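Local atomic coordinates of acyltransferase (Actinoplanes teichomyceticus, PDB entry 4Q38), a protein that transfers long acyl chains from coenzyme A thioesters to the amino sugar of teicoplanin-type glycopeptide antibiotics. Residues Ile164-Tyr169 with Glu295-Asn301; Arg123-Val127 with Gln171-Gln177; Ser250-Leu254 with His329-Gly333. All blocks are in the same frame, centred on the assembly; numbering follows the deposited sequence. Where two conformers were deposited one is given.

Contact 1 (Ile164-Tyr169 with Glu295-Asn301); sequences IHRRKY and EFVFRYN. With COA (coenzyme A), chain D.
R299 packs against helix 157-169, and its guanidinium takes I164 on one face: CD1 of I164 stands 3.4 Å from NH2 of R299, offset toward the rim of the flat group. A branched aliphatic side chain suits this place, since it can cover a planar cation without competing for its N-H groups. Those are spent elsewhere. NH1 of R299 donates almost in its own plane to OE2 of E295 at 2.8 Å, on the anti side of the carboxylate, and NH2 pairs with E214. The other carboxylate oxygen, OE1 of E295, is met on its syn side by NZ of K168 at 2.8 Å, so one glutamate bridges two cations in a salt-bridge network. K168 gets there because CG is anti to its backbone N (chi1 -170°) and the chain beyond stays extended. The network joins the N-terminal acyltransferase domain to the GNAT-like domain, just where helix 290-298 ends; R299 is the first residue to leave the helix, with positive phi. One turn back, the carbonyl oxygen of F296 accepts from N6A of coenzyme A at 3.0 Å, and C2P of the cofactor lies over one face of the F296 ring. R167 also comes close to R299, NH1 to NE 3.6 Å, but E214 pairs with both arginines and probably offsets their like charges. Toward solvent the fit slackens. N301 lies across Y169, ring and amide planes 78° apart, with ND2 still 3.8 Å from CE1 of Y169, while a water donates to the carbonyl oxygens of both K168 and R299.

Contact 2 (Arg123-Val127 with Gln171-Gln177); sequences RYFHV and QGGMNMQ
H126 and Q177 meet by stacking: the glutamine amide lies nearly parallel to the imidazole, planes 6° apart, and CG of Q177 makes a CH-pi contact 3.4 Å from the ring centroid. CB of Q177 already lies against the imidazole, and a bend at chi2 (-83°) carries the amide along the same face, while F125 covers the opposite one. Both polar ends find carbonyls nearby, NE2 of H126 that of P112 and NE2 of Q177 that of G111.

The direct hydrogen bond comes from R123, whose NH1 reaches the carbonyl oxygen of G172 at 2.9 Å, from within the guanidinium plane but tilted from the carbonyl plane. Y124 lays its phenol close along the two glycines, with OH 3.1 Å from CA of G172, an approach that leaves no room for a side chain there; the hydroxyl bonds to E72.

The closest apolar contact is CG2 of V127 to CB of M174, 3.6 Å; the M174 methyl also reaches CB of H126.

Three waters bridge the rest: R123 and M174 carbonyl oxygens with the H126 amide; R123 carbonyl oxygen with the M174 amide; and G172 N with, weakly, R123 NH1. G172 and M174 are thus gripped by backbone polar atoms, partly through bridging water, Q177 by its side chain.

Contact 3 (Ser250-Leu254 with His329-Gly333); sequences SSWML and HMRTG. With COA (coenzyme A), chain D.
Strands 246-251 and 331-336 run antiparallel here, with S251 and R331 as a hydrogen-bonded pair and S250 facing T332 in the non-hydrogen-bonded position beside it. They are inner strands of the mixed sheet of the GNAT-like domain, and the first of them breaks into a short 3-10 turn, 252-254, where coenzyme A is bound. N of S251 donates to the carbonyl oxygen of R331 at 3.0 Å, in the carbonyl plane. The return bond, N of R331 to O of S251, is nearly straight at the hydrogen but meets the oxygen from above its carbonyl plane, and N of L254 reaches the same oxygen from the opposite face, so one acceptor serves both the sheet and the turn.

Among the side chains, two small hydroxyls pair across the strands, OG of S250 and OG1 of T332 being 2.8 Å apart, and the flexible thioether of M330 lies against CB of S250, 3.7 Å from SD. On the face of S251 and R331, CB of R331 meets CB of L254, 3.9 Å away, from the 3-10 segment; the arginine then bends away to a salt bridge with D279. S251 builds an ST turn, its OG accepting from N of M253 at 3.0 Å. W252 follows, carrying its indole to the cofactor and against the F296 ring. A chi1 of 64° puts that indole edge-on to the pantetheine arm, where NE1 of W252 donates to O5P of coenzyme A at 3.1 Å; OG of S251 lies 3.1 Å from the thiol sulfur S1P, a close contact.

Overall arrangement
From the N terminus, R123-V127 comes first, and contact 2 closes a largely helical loop of 43 residues when the chain returns at Q171-Q177, within the N-terminal domain. Before that return the chain passes I164-Y169, which waits for E295-N301; contact 1 therefore crosses contact 2 and spans both domains. S250-L254 falls inside this wide loop but pairs only later with H329-G333, so contacts 1 and 3 cross as well, whereas contacts 2 and 3 follow in series. H165 bonds to Q171 between contacts 1 and 2. F296 touches W252 between contacts 1 and 3, where both meet coenzyme A; of the three, contact 1 is the one that joins the two family domains.

Contact 1 (Ile164-Tyr169 with Glu295-Asn301)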
loop_
_atom_site.group_PDB
_atom_site.type_symbol
_atom_site.label_atom_id
_atom_site.label_comp_id
_atom_site.label_asym_id
_atom_site.label_seq_id
_atom_site.Cartn_x
_atom_site.Cartn_y
_atom_site.Cartn_z
ATOM N N ILE A 164 10.466 -4.000 0.325
ATOM C CA ILE A 164 9.704 -5.250 0.408
ATOM C C ILE A 164 9.799 -6.056 -0.882
ATOM O O ILE A 164 9.986 -7.268 -0.838
ATOM C CB ILE A 164 8.223 -4.990 0.781
ATOM C CG1 ILE A 164 8.098 -4.681 2.289
ATOM C CG2 ILE A 164 7.329 -6.160 0.371
ATOM C CD1 ILE A 164 6.809 -3.960 2.651
ATOM N N HIS A 165 9.658 -5.400 -2.033
ATOM C CA HIS A 165 9.776 -6.133 -3.297
ATOM C C HIS A 165 11.072 -6.892 -3.370
ATOM O O HIS A 165 11.086 -8.086 -3.705
ATOM C CB HIS A 165 9.620 -5.218 -4.514
ATOM C CG HIS A 165 9.651 -5.963 -5.829
ATOM N ND1 HIS A 165 10.791 -6.443 -6.357
ATOM C CD2 HIS A 165 8.632 -6.322 -6.702
ATOM C CE1 HIS A 165 10.521 -7.076 -7.509
ATOM N NE2 HIS A 165 9.201 -6.997 -7.727
ATOM N N ARG A 166 12.168 -6.220 -3.028
ATOM C CA ARG A 166 13.500 -6.807 -3.143
ATOM C C ARG A 166 13.712 -7.934 -2.137
ATOM O O ARG A 166 14.307 -8.958 -2.470
ATOM C CB ARG A 166 14.582 -5.739 -2.996
ATOM C CG ARG A 166 16.009 -6.255 -3.159
ATOM C CD ARG A 166 17.028 -5.126 -3.076
ATOM N NE ARG A 166 16.888 -4.176 -4.183
ATOM C CZ ARG A 166 17.515 -4.274 -5.356
ATOM N NH1 ARG A 166 18.333 -5.297 -5.607
ATOM N NH2 ARG A 166 17.316 -3.345 -6.286
ATOM N N ARG A 167 13.220 -7.754 -0.915
ATOM C CA ARG A 167 13.291 -8.824 0.097
ATOM C C ARG A 167 12.525 -10.061 -0.377
ATOM O O ARG A 167 12.999 -11.188 -0.252
ATOM C CB ARG A 167 12.750 -8.329 1.454
ATOM C CG ARG A 167 12.849 -9.334 2.603
ATOM C CD ARG A 167 11.934 -8.954 3.767
ATOM N NE ARG A 167 11.987 -7.517 4.057
ATOM C CZ ARG A 167 11.013 -6.809 4.633
ATOM N NH1 ARG A 167 9.869 -7.378 4.999
ATOM N NH2 ARG A 167 11.181 -5.508 4.834
ATOM N N LYS A 168 11.341 -9.835 -0.933
ATOM C CA LYS A 168 10.442 -10.913 -1.327
ATOM C C LYS A 168 10.898 -11.685 -2.578
ATOM O O LYS A 168 10.818 -12.920 -2.617
ATOM C CB LYS A 168 9.033 -10.347 -1.532
ATOM C CG LYS A 168 7.946 -11.388 -1.720
ATOM C CD LYS A 168 6.574 -10.735 -1.745
ATOM C CE LYS A 168 5.489 -11.785 -1.913
ATOM N NZ LYS A 168 4.144 -11.176 -2.094
ATOM N N TYR A 169 11.369 -10.958 -3.592
ATOM C CA TYR A 169 11.621 -11.551 -4.908
ATOM C C TYR A 169 13.087 -11.619 -5.319
ATOM O O TYR A 169 13.448 -12.409 -6.196
ATOM C CB TYR A 169 10.826 -10.809 -5.987
ATOM C CG TYR A 169 9.330 -10.793 -5.761
ATOM C CD1 TYR A 169 8.561 -11.944 -5.938
ATOM C CD2 TYR A 169 8.685 -9.620 -5.391
ATOM C CE1 TYR A 169 7.191 -11.928 -5.738
ATOM C CE2 TYR A 169 7.319 -9.589 -5.190
ATOM C CZ TYR A 169 6.576 -10.744 -5.362
ATOM O OH TYR A 169 5.217 -10.697 -5.167
ATOM N N GLU A 295 2.235 -13.449 4.232
ATOM C CA GLU A 295 2.767 -12.221 3.601
ATOM C C GLU A 295 3.403 -11.319 4.651
ATOM O O GLU A 295 4.581 -10.963 4.551
ATOM C CB GLU A 295 1.680 -11.472 2.817
ATOM C CG GLU A 295 2.042 -10.050 2.373
ATOM C CD GLU A 295 3.133 -9.991 1.304
ATOM O OE1 GLU A 295 3.365 -11.002 0.609
ATOM O OE2 GLU A 295 3.771 -8.927 1.162
ATOM N N PHE A 296 2.641 -10.972 5.681
ATOM C CA PHE A 296 3.123 -9.990 6.648
ATOM C C PHE A 296 4.158 -10.455 7.665
ATOM O O PHE A 296 4.912 -9.633 8.206
ATOM C CB PHE A 296 1.945 -9.278 7.314
ATOM C CG PHE A 296 1.215 -8.373 6.378
ATOM C CD1 PHE A 296 1.818 -7.192 5.926
ATOM C CD2 PHE A 296 -0.047 -8.706 5.911
ATOM C CE1 PHE A 296 1.161 -6.349 5.039
ATOM C CE2 PHE A 296 -0.708 -7.873 5.017
ATOM C CZ PHE A 296 -0.103 -6.691 4.584
ATOM N N VAL A 297 4.215 -11.759 7.911
ATOM C CA VAL A 297 5.225 -12.299 8.820
ATOM C C VAL A 297 6.497 -12.709 8.079
ATOM O O VAL A 297 7.589 -12.546 8.607
ATOM C CB VAL A 297 4.668 -13.460 9.686
ATOM C CG1 VAL A 297 5.757 -14.094 10.530
ATOM C CG2 VAL A 297 3.563 -12.939 10.602
ATOM N N PHE A 298 6.352 -13.232 6.864
ATOM C CA PHE A 298 7.496 -13.773 6.119
ATOM C C PHE A 298 7.709 -13.188 4.721
ATOM O O PHE A 298 8.697 -13.531 4.066
ATOM C CB PHE A 298 7.343 -15.288 5.933
ATOM C CG PHE A 298 7.191 -16.059 7.210
ATOM C CD1 PHE A 298 8.286 -16.288 8.041
ATOM C CD2 PHE A 298 5.952 -16.597 7.564
ATOM C CE1 PHE A 298 8.143 -17.026 9.212
ATOM C CE2 PHE A 298 5.808 -17.334 8.738
ATOM C CZ PHE A 298 6.904 -17.548 9.556
ATOM N N ARG A 299 6.786 -12.346 4.253
ATOM C CA ARG A 299 6.730 -11.951 2.832
ATOM C C ARG A 299 6.824 -13.215 1.986
ATOM O O ARG A 299 7.701 -13.349 1.119
ATOM C CB ARG A 299 7.842 -10.956 2.459
ATOM C CG ARG A 299 7.820 -9.638 3.224
ATOM C CD ARG A 299 6.542 -8.843 2.988
ATOM N NE ARG A 299 6.422 -7.761 3.967
ATOM C CZ ARG A 299 5.394 -6.924 4.048
ATOM N NH1 ARG A 299 4.378 -7.035 3.205
ATOM N NH2 ARG A 299 5.379 -5.979 4.983
ATOM N N TYR A 300 5.906 -14.134 2.265
ATOM C CA TYR A 300 5.938 -15.484 1.731
ATOM C C TYR A 300 5.890 -15.505 0.211
ATOM O O TYR A 300 5.036 -14.867 -0.402
ATOM C CB TYR A 300 4.774 -16.290 2.303
ATOM C CG TYR A 300 4.815 -17.758 1.966
ATOM C CD1 TYR A 300 5.854 -18.568 2.425
ATOM C CD2 TYR A 300 3.809 -18.342 1.195
ATOM C CE1 TYR A 300 5.895 -19.916 2.119
ATOM C CE2 TYR A 300 3.842 -19.693 0.882
ATOM C CZ TYR A 300 4.888 -20.473 1.347
ATOM O OH TYR A 300 4.932 -21.814 1.038
ATOM N N ASN A 301 6.821 -16.239 -0.381
ATOM C CA ASN A 301 6.855 -16.434 -1.822
ATOM C C ASN A 301 6.999 -17.916 -2.186
ATOM O O ASN A 301 7.829 -18.292 -3.017
ATOM C CB ASN A 301 7.971 -15.585 -2.448
ATOM C CG ASN A 301 7.904 -15.547 -3.966
ATOM O OD1 ASN A 301 8.935 -15.551 -4.635
ATOM N ND2 ASN A 301 6.695 -15.514 -4.515
HETATM N N1A COA D . 7.470 -10.778 11.451
HETATM C C2A COA D . 8.210 -11.521 12.297
HETATM N N3A COA D . 8.139 -11.417 13.636
HETATM C C4A COA D . 7.290 -10.525 14.208
HETATM C C5A COA D . 6.449 -9.674 13.348
HETATM C C6A COA D . 6.583 -9.851 11.884
HETATM N N6A COA D . 5.849 -9.130 11.001
HETATM N N7A COA D . 5.721 -8.903 14.176
HETATM C C8A COA D . 6.056 -9.226 15.446
HETATM N N9A COA D . 7.003 -10.184 15.461
HETATM C C1B COA D . 7.609 -10.807 16.662
HETATM C C2B COA D . 8.200 -9.806 17.638
HETATM O O2B COA D . 9.553 -9.514 17.306
HETATM C C3B COA D . 8.046 -10.531 18.958
HETATM O O3B COA D . 9.052 -11.545 19.034
HETATM P P3B COA D . 9.566 -12.199 20.424
HETATM O O7A COA D . 10.407 -11.112 21.019
HETATM O O8A COA D . 10.282 -13.433 19.943
HETATM O O9A COA D . 8.318 -12.516 21.212
HETATM C C4B COA D . 6.700 -11.230 18.793
HETATM O O4B COA D . 6.581 -11.483 17.392
HETATM C C5B COA D . 5.502 -10.423 19.302
HETATM O O5B COA D . 5.382 -9.201 18.553
HETATM P P1A COA D . 4.397 -8.009 18.977
HETATM O O1A COA D . 4.959 -7.213 20.124
HETATM O O2A COA D . 3.019 -8.606 19.102
HETATM O O3A COA D . 4.407 -7.087 17.642
HETATM P P2A COA D . 5.464 -5.919 17.308
HETATM O O4A COA D . 4.979 -4.629 17.912
HETATM O O5A COA D . 6.875 -6.357 17.600
HETATM O O6A COA D . 5.309 -5.865 15.705
HETATM C CBP COA D . 4.207 -4.969 13.696
HETATM C CCP COA D . 4.056 -5.499 15.118
HETATM C CDP COA D . 2.793 -4.690 13.210
HETATM C CEP COA D . 5.015 -3.688 13.739
HETATM C CAP COA D . 4.902 -6.019 12.797
HETATM O OAP COA D . 4.203 -7.263 12.872
HETATM C C9P COA D . 5.052 -5.665 11.329
HETATM O O9P COA D . 5.904 -4.870 10.971
HETATM N N8P COA D . 4.247 -6.285 10.460
HETATM C C7P COA D . 4.175 -5.917 9.056
HETATM C C6P COA D . 3.070 -4.889 8.814
HETATM C C5P COA D . 1.702 -5.484 9.107
HETATM O O5P COA D . 1.580 -6.677 9.364
HETATM N N4P COA D . 0.674 -4.631 9.086
HETATM C C3P COA D . -0.715 -5.080 9.110
HETATM C C2P COA D . -1.199 -5.603 7.766
HETATM S S1P COA D . -2.937 -6.145 7.884
HETATM O O HOH W 1 10.125 -14.623 -0.210
#

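Contact 2 (Arg123-Val127 with Gln171-Gln177)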
loop_
_atom_site.group_PDB
_atom_site.type_symbol
_atom_site.label_atom_id
_atom_site.label_comp_id
_atom_site.label_asym_id
_atom_site.label_seq_id
_atom_site.Cartn_x
_atom_site.Cartn_y
_atom_site.Cartn_z
ATOM N N ARG A 123 10.029 -3.425 -14.376
ATOM C CA ARG A 123 10.024 -3.731 -12.935
ATOM C C ARG A 123 9.721 -2.498 -12.083
ATOM O O ARG A 123 9.026 -2.597 -11.078
ATOM C CB ARG A 123 11.363 -4.340 -12.501
ATOM C CG ARG A 123 11.603 -5.747 -13.040
ATOM C CD ARG A 123 12.884 -6.347 -12.473
ATOM N NE ARG A 123 14.110 -5.864 -13.118
ATOM C CZ ARG A 123 15.050 -5.146 -12.508
ATOM N NH1 ARG A 123 14.915 -4.783 -11.224
ATOM N NH2 ARG A 123 16.140 -4.793 -13.181
ATOM N N TYR A 124 10.247 -1.344 -12.482
ATOM C CA TYR A 124 10.049 -0.123 -11.710
ATOM C C TYR A 124 8.896 0.748 -12.229
ATOM O O TYR A 124 8.750 1.893 -11.812
ATOM C CB TYR A 124 11.350 0.685 -11.641
ATOM C CG TYR A 124 12.443 0.080 -10.778
ATOM C CD1 TYR A 124 12.230 -0.180 -9.419
ATOM C CD2 TYR A 124 13.705 -0.193 -11.310
ATOM C CE1 TYR A 124 13.232 -0.707 -8.624
ATOM C CE2 TYR A 124 14.723 -0.722 -10.522
ATOM C CZ TYR A 124 14.482 -0.982 -9.180
ATOM O OH TYR A 124 15.485 -1.505 -8.389
ATOM N N PHE A 125 8.069 0.202 -13.118
ATOM C CA PHE A 125 7.006 0.987 -13.759
ATOM C C PHE A 125 6.192 1.832 -12.774
ATOM O O PHE A 125 6.003 3.023 -12.966
ATOM C CB PHE A 125 6.068 0.091 -14.584
ATOM C CG PHE A 125 4.940 0.843 -15.246
ATOM C CD1 PHE A 125 5.161 1.577 -16.418
ATOM C CD2 PHE A 125 3.659 0.834 -14.695
ATOM C CE1 PHE A 125 4.125 2.284 -17.019
ATOM C CE2 PHE A 125 2.619 1.536 -15.294
ATOM C CZ PHE A 125 2.851 2.258 -16.464
ATOM N N HIS A 126 5.700 1.197 -11.723
ATOM C CA HIS A 126 4.809 1.875 -10.777
ATOM C C HIS A 126 5.519 2.805 -9.842
ATOM O O HIS A 126 4.903 3.676 -9.222
ATOM C CB HIS A 126 3.972 0.836 -10.047
ATOM C CG HIS A 126 3.005 0.141 -10.961
ATOM N ND1 HIS A 126 1.954 0.780 -11.510
ATOM C CD2 HIS A 126 2.986 -1.160 -11.463
ATOM C CE1 HIS A 126 1.285 -0.073 -12.316
ATOM N NE2 HIS A 126 1.910 -1.258 -12.280
ATOM N N VAL A 127 6.832 2.651 -9.733
ATOM C CA VAL A 127 7.634 3.688 -9.085
ATOM C C VAL A 127 7.617 4.971 -9.933
ATOM O O VAL A 127 7.483 6.088 -9.390
ATOM C CB VAL A 127 9.081 3.211 -8.837
ATOM C CG1 VAL A 127 9.918 4.324 -8.216
ATOM C CG2 VAL A 127 9.084 1.982 -7.943
ATOM N N GLN A 171 15.055 -9.036 -6.588
ATOM C CA GLN A 171 15.509 -7.932 -7.436
ATOM C C GLN A 171 14.599 -6.717 -7.261
ATOM O O GLN A 171 13.558 -6.813 -6.613
ATOM C CB GLN A 171 15.619 -8.354 -8.912
ATOM C CG GLN A 171 14.301 -8.463 -9.664
ATOM C CD GLN A 171 13.491 -9.672 -9.249
ATOM O OE1 GLN A 171 12.494 -9.547 -8.544
ATOM N NE2 GLN A 171 13.920 -10.854 -9.682
ATOM N N GLY A 172 15.002 -5.584 -7.836
ATOM C CA GLY A 172 14.283 -4.328 -7.678
ATOM C C GLY A 172 12.914 -4.325 -8.321
ATOM O O GLY A 172 12.712 -4.922 -9.379
ATOM N N GLY A 173 11.968 -3.641 -7.680
ATOM C CA GLY A 173 10.601 -3.554 -8.190
ATOM C C GLY A 173 9.677 -2.943 -7.147
ATOM O O GLY A 173 10.123 -2.552 -6.063
ATOM N N MET A 174 8.400 -2.843 -7.491
ATOM C CA MET A 174 7.371 -2.378 -6.554
ATOM C C MET A 174 6.048 -2.809 -7.167
ATOM O O MET A 174 5.561 -2.191 -8.119
ATOM C CB MET A 174 7.435 -0.851 -6.346
ATOM C CG MET A 174 6.818 -0.346 -5.038
ATOM S SD MET A 174 5.016 -0.542 -4.940
ATOM C CE MET A 174 4.470 0.651 -6.156
ATOM N N ASN A 175 5.485 -3.892 -6.635
ATOM C CA ASN A 175 4.259 -4.448 -7.180
ATOM C C ASN A 175 3.031 -4.305 -6.254
ATOM O O ASN A 175 2.079 -5.077 -6.359
ATOM C CB ASN A 175 4.467 -5.911 -7.608
ATOM C CG ASN A 175 4.666 -6.842 -6.426
ATOM O OD1 ASN A 175 5.173 -6.441 -5.392
ATOM N ND2 ASN A 175 4.270 -8.095 -6.586
ATOM N N MET A 176 3.065 -3.306 -5.378
ATOM C CA MET A 176 1.937 -2.956 -4.511
ATOM C C MET A 176 1.254 -1.662 -4.984
ATOM O O MET A 176 0.779 -0.863 -4.173
ATOM C CB MET A 176 2.414 -2.817 -3.054
ATOM C CG MET A 176 2.785 -4.133 -2.374
ATOM S SD MET A 176 1.337 -5.194 -2.171
ATOM C CE MET A 176 0.452 -4.295 -0.905
ATOM N N GLN A 177 1.194 -1.474 -6.304
ATOM C CA GLN A 177 0.596 -0.277 -6.898
ATOM C C GLN A 177 -0.881 -0.047 -6.553
ATOM O O GLN A 177 -1.331 1.091 -6.579
ATOM C CB GLN A 177 0.792 -0.227 -8.425
ATOM C CG GLN A 177 0.108 -1.338 -9.217
ATOM C CD GLN A 177 0.913 -2.622 -9.271
ATOM O OE1 GLN A 177 1.925 -2.767 -8.588
ATOM N NE2 GLN A 177 0.471 -3.557 -10.094
HETATM O O HOH W 2 6.980 -0.922 -10.200
HETATM O O HOH W 3 7.598 -4.546 -9.888
HETATM O O HOH W 4 17.194 -4.983 -9.417
#

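Contact 3 (Ser250-Leu254 with His329-Gly333)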
loop_
_atom_site.group_PDB
_atom_site.type_symbol
_atom_site.label_atom_id
_atom_site.label_comp_id
_atom_site.label_asym_id
_atom_site.label_seq_id
_atom_site.Cartn_x
_atom_site.Cartn_y
_atom_site.Cartn_z
ATOM N N SER A 250 -9.153 -4.416 9.550
ATOM C CA SER A 250 -9.244 -5.830 9.172
ATOM C C SER A 250 -7.815 -6.350 9.060
ATOM O O SER A 250 -7.010 -5.788 8.319
ATOM C CB SER A 250 -9.961 -6.028 7.834
ATOM O OG SER A 250 -11.277 -5.515 7.864
ATOM N N SER A 251 -7.484 -7.398 9.809
ATOM C CA SER A 251 -6.096 -7.835 9.871
ATOM C C SER A 251 -5.932 -9.229 10.450
ATOM O O SER A 251 -6.720 -9.669 11.287
ATOM C CB SER A 251 -5.268 -6.856 10.713
ATOM O OG SER A 251 -3.891 -7.201 10.690
ATOM N N TRP A 252 -4.879 -9.906 10.012
ATOM C CA TRP A 252 -4.416 -11.118 10.688
ATOM C C TRP A 252 -4.155 -10.858 12.165
ATOM O O TRP A 252 -4.256 -11.778 12.987
ATOM C CB TRP A 252 -3.158 -11.629 10.002
ATOM C CG TRP A 252 -1.987 -10.678 10.091
ATOM C CD1 TRP A 252 -1.627 -9.680 9.180
ATOM C CD2 TRP A 252 -0.988 -10.592 11.161
ATOM N NE1 TRP A 252 -0.511 -9.008 9.606
ATOM C CE2 TRP A 252 -0.070 -9.506 10.780
ATOM C CE3 TRP A 252 -0.767 -11.277 12.358
ATOM C CZ2 TRP A 252 1.012 -9.146 11.568
ATOM C CZ3 TRP A 252 0.325 -10.901 13.144
ATOM C CH2 TRP A 252 1.191 -9.857 12.757
ATOM N N MET A 253 -3.844 -9.595 12.500
ATOM C CA MET A 253 -3.480 -9.156 13.861
ATOM C C MET A 253 -4.606 -9.284 14.865
ATOM O O MET A 253 -4.371 -9.374 16.074
ATOM C CB MET A 253 -3.117 -7.674 13.865
ATOM C CG MET A 253 -1.694 -7.322 13.515
ATOM S SD MET A 253 -1.599 -5.533 13.686
ATOM C CE MET A 253 -0.512 -5.151 12.325
ATOM N N LEU A 254 -5.828 -9.220 14.361
ATOM C CA LEU A 254 -7.000 -9.235 15.205
ATOM C C LEU A 254 -7.502 -10.653 15.462
ATOM O O LEU A 254 -8.507 -10.824 16.129
ATOM C CB LEU A 254 -8.106 -8.371 14.587
ATOM C CG LEU A 254 -7.874 -6.858 14.727
ATOM C CD1 LEU A 254 -8.953 -6.084 13.973
ATOM C CD2 LEU A 254 -7.826 -6.436 16.197
ATOM N N HIS A 329 -7.047 -16.528 10.420
ATOM C CA HIS A 329 -8.162 -15.772 9.858
ATOM C C HIS A 329 -8.003 -14.296 10.035
ATOM O O HIS A 329 -7.644 -13.820 11.119
ATOM C CB HIS A 329 -9.485 -16.203 10.489
ATOM C CG HIS A 329 -9.665 -17.700 10.566
ATOM N ND1 HIS A 329 -9.680 -18.484 9.469
ATOM C CD2 HIS A 329 -9.830 -18.549 11.663
ATOM C CE1 HIS A 329 -9.841 -19.773 9.840
ATOM N NE2 HIS A 329 -9.934 -19.811 11.183
ATOM N N MET A 330 -8.286 -13.553 8.969
ATOM C CA MET A 330 -8.420 -12.106 9.072
ATOM C C MET A 330 -9.654 -11.808 9.904
ATOM O O MET A 330 -10.710 -12.394 9.679
ATOM C CB MET A 330 -8.588 -11.475 7.691
ATOM C CG MET A 330 -8.584 -9.951 7.714
ATOM S SD MET A 330 -8.984 -9.209 6.114
ATOM C CE MET A 330 -10.765 -9.424 6.075
ATOM N N ARG A 331 -9.529 -10.912 10.873
ATOM C CA ARG A 331 -10.703 -10.511 11.645
ATOM C C ARG A 331 -10.895 -9.010 11.513
ATOM O O ARG A 331 -9.944 -8.280 11.223
ATOM C CB ARG A 331 -10.589 -10.935 13.114
ATOM C CG ARG A 331 -10.457 -12.445 13.344
ATOM C CD ARG A 331 -11.671 -13.250 12.882
ATOM N NE ARG A 331 -12.924 -12.843 13.524
ATOM C CZ ARG A 331 -13.356 -13.290 14.703
ATOM N NH1 ARG A 331 -12.648 -14.172 15.400
ATOM N NH2 ARG A 331 -14.502 -12.845 15.188
ATOM N N THR A 332 -12.134 -8.572 11.709
ATOM C CA THR A 332 -12.514 -7.187 11.530
ATOM C C THR A 332 -13.102 -6.655 12.829
ATOM O O THR A 332 -13.873 -7.341 13.499
ATOM C CB THR A 332 -13.529 -7.055 10.374
ATOM O OG1 THR A 332 -12.870 -7.364 9.145
ATOM C CG2 THR A 332 -14.106 -5.651 10.279
ATOM N N GLY A 333 -12.716 -5.438 13.187
ATOM C CA GLY A 333 -13.221 -4.813 14.390
ATOM C C GLY A 333 -13.105 -3.312 14.321
ATOM O O GLY A 333 -12.660 -2.755 13.309
HETATM N N1A COA D . 7.470 -10.778 11.451
HETATM C C2A COA D . 8.210 -11.521 12.297
HETATM N N3A COA D . 8.139 -11.417 13.636
HETATM C C4A COA D . 7.290 -10.525 14.208
HETATM C C5A COA D . 6.449 -9.674 13.348
HETATM C C6A COA D . 6.583 -9.851 11.884
HETATM N N6A COA D . 5.849 -9.130 11.001
HETATM N N7A COA D . 5.721 -8.903 14.176
HETATM C C8A COA D . 6.056 -9.226 15.446
HETATM N N9A COA D . 7.003 -10.184 15.461
HETATM C C1B COA D . 7.609 -10.807 16.662
HETATM C C2B COA D . 8.200 -9.806 17.638
HETATM O O2B COA D . 9.553 -9.514 17.306
HETATM C C3B COA D . 8.046 -10.531 18.958
HETATM O O3B COA D . 9.052 -11.545 19.034
HETATM P P3B COA D . 9.566 -12.199 20.424
HETATM O O7A COA D . 10.407 -11.112 21.019
HETATM O O8A COA D . 10.282 -13.433 19.943
HETATM O O9A COA D . 8.318 -12.516 21.212
HETATM C C4B COA D . 6.700 -11.230 18.793
HETATM O O4B COA D . 6.581 -11.483 17.392
HETATM C C5B COA D . 5.502 -10.423 19.302
HETATM O O5B COA D . 5.382 -9.201 18.553
HETATM P P1A COA D . 4.397 -8.009 18.977
HETATM O O1A COA D . 4.959 -7.213 20.124
HETATM O O2A COA D . 3.019 -8.606 19.102
HETATM O O3A COA D . 4.407 -7.087 17.642
HETATM P P2A COA D . 5.464 -5.919 17.308
HETATM O O4A COA D . 4.979 -4.629 17.912
HETATM O O5A COA D . 6.875 -6.357 17.600
HETATM O O6A COA D . 5.309 -5.865 15.705
HETATM C CBP COA D . 4.207 -4.969 13.696
HETATM C CCP COA D . 4.056 -5.499 15.118
HETATM C CDP COA D . 2.793 -4.690 13.210
HETATM C CEP COA D . 5.015 -3.688 13.739
HETATM C CAP COA D . 4.902 -6.019 12.797
HETATM O OAP COA D . 4.203 -7.263 12.872
HETATM C C9P COA D . 5.052 -5.665 11.329
HETATM O O9P COA D . 5.904 -4.870 10.971
HETATM N N8P COA D . 4.247 -6.285 10.460
HETATM C C7P COA D . 4.175 -5.917 9.056
HETATM C C6P COA D . 3.070 -4.889 8.814
HETATM C C5P COA D . 1.702 -5.484 9.107
HETATM O O5P COA D . 1.580 -6.677 9.364
HETATM N N4P COA D . 0.674 -4.631 9.086
HETATM C C3P COA D . -0.715 -5.080 9.110
HETATM C C2P COA D . -1.199 -5.603 7.766
HETATM S S1P COA D . -2.937 -6.145 7.884
#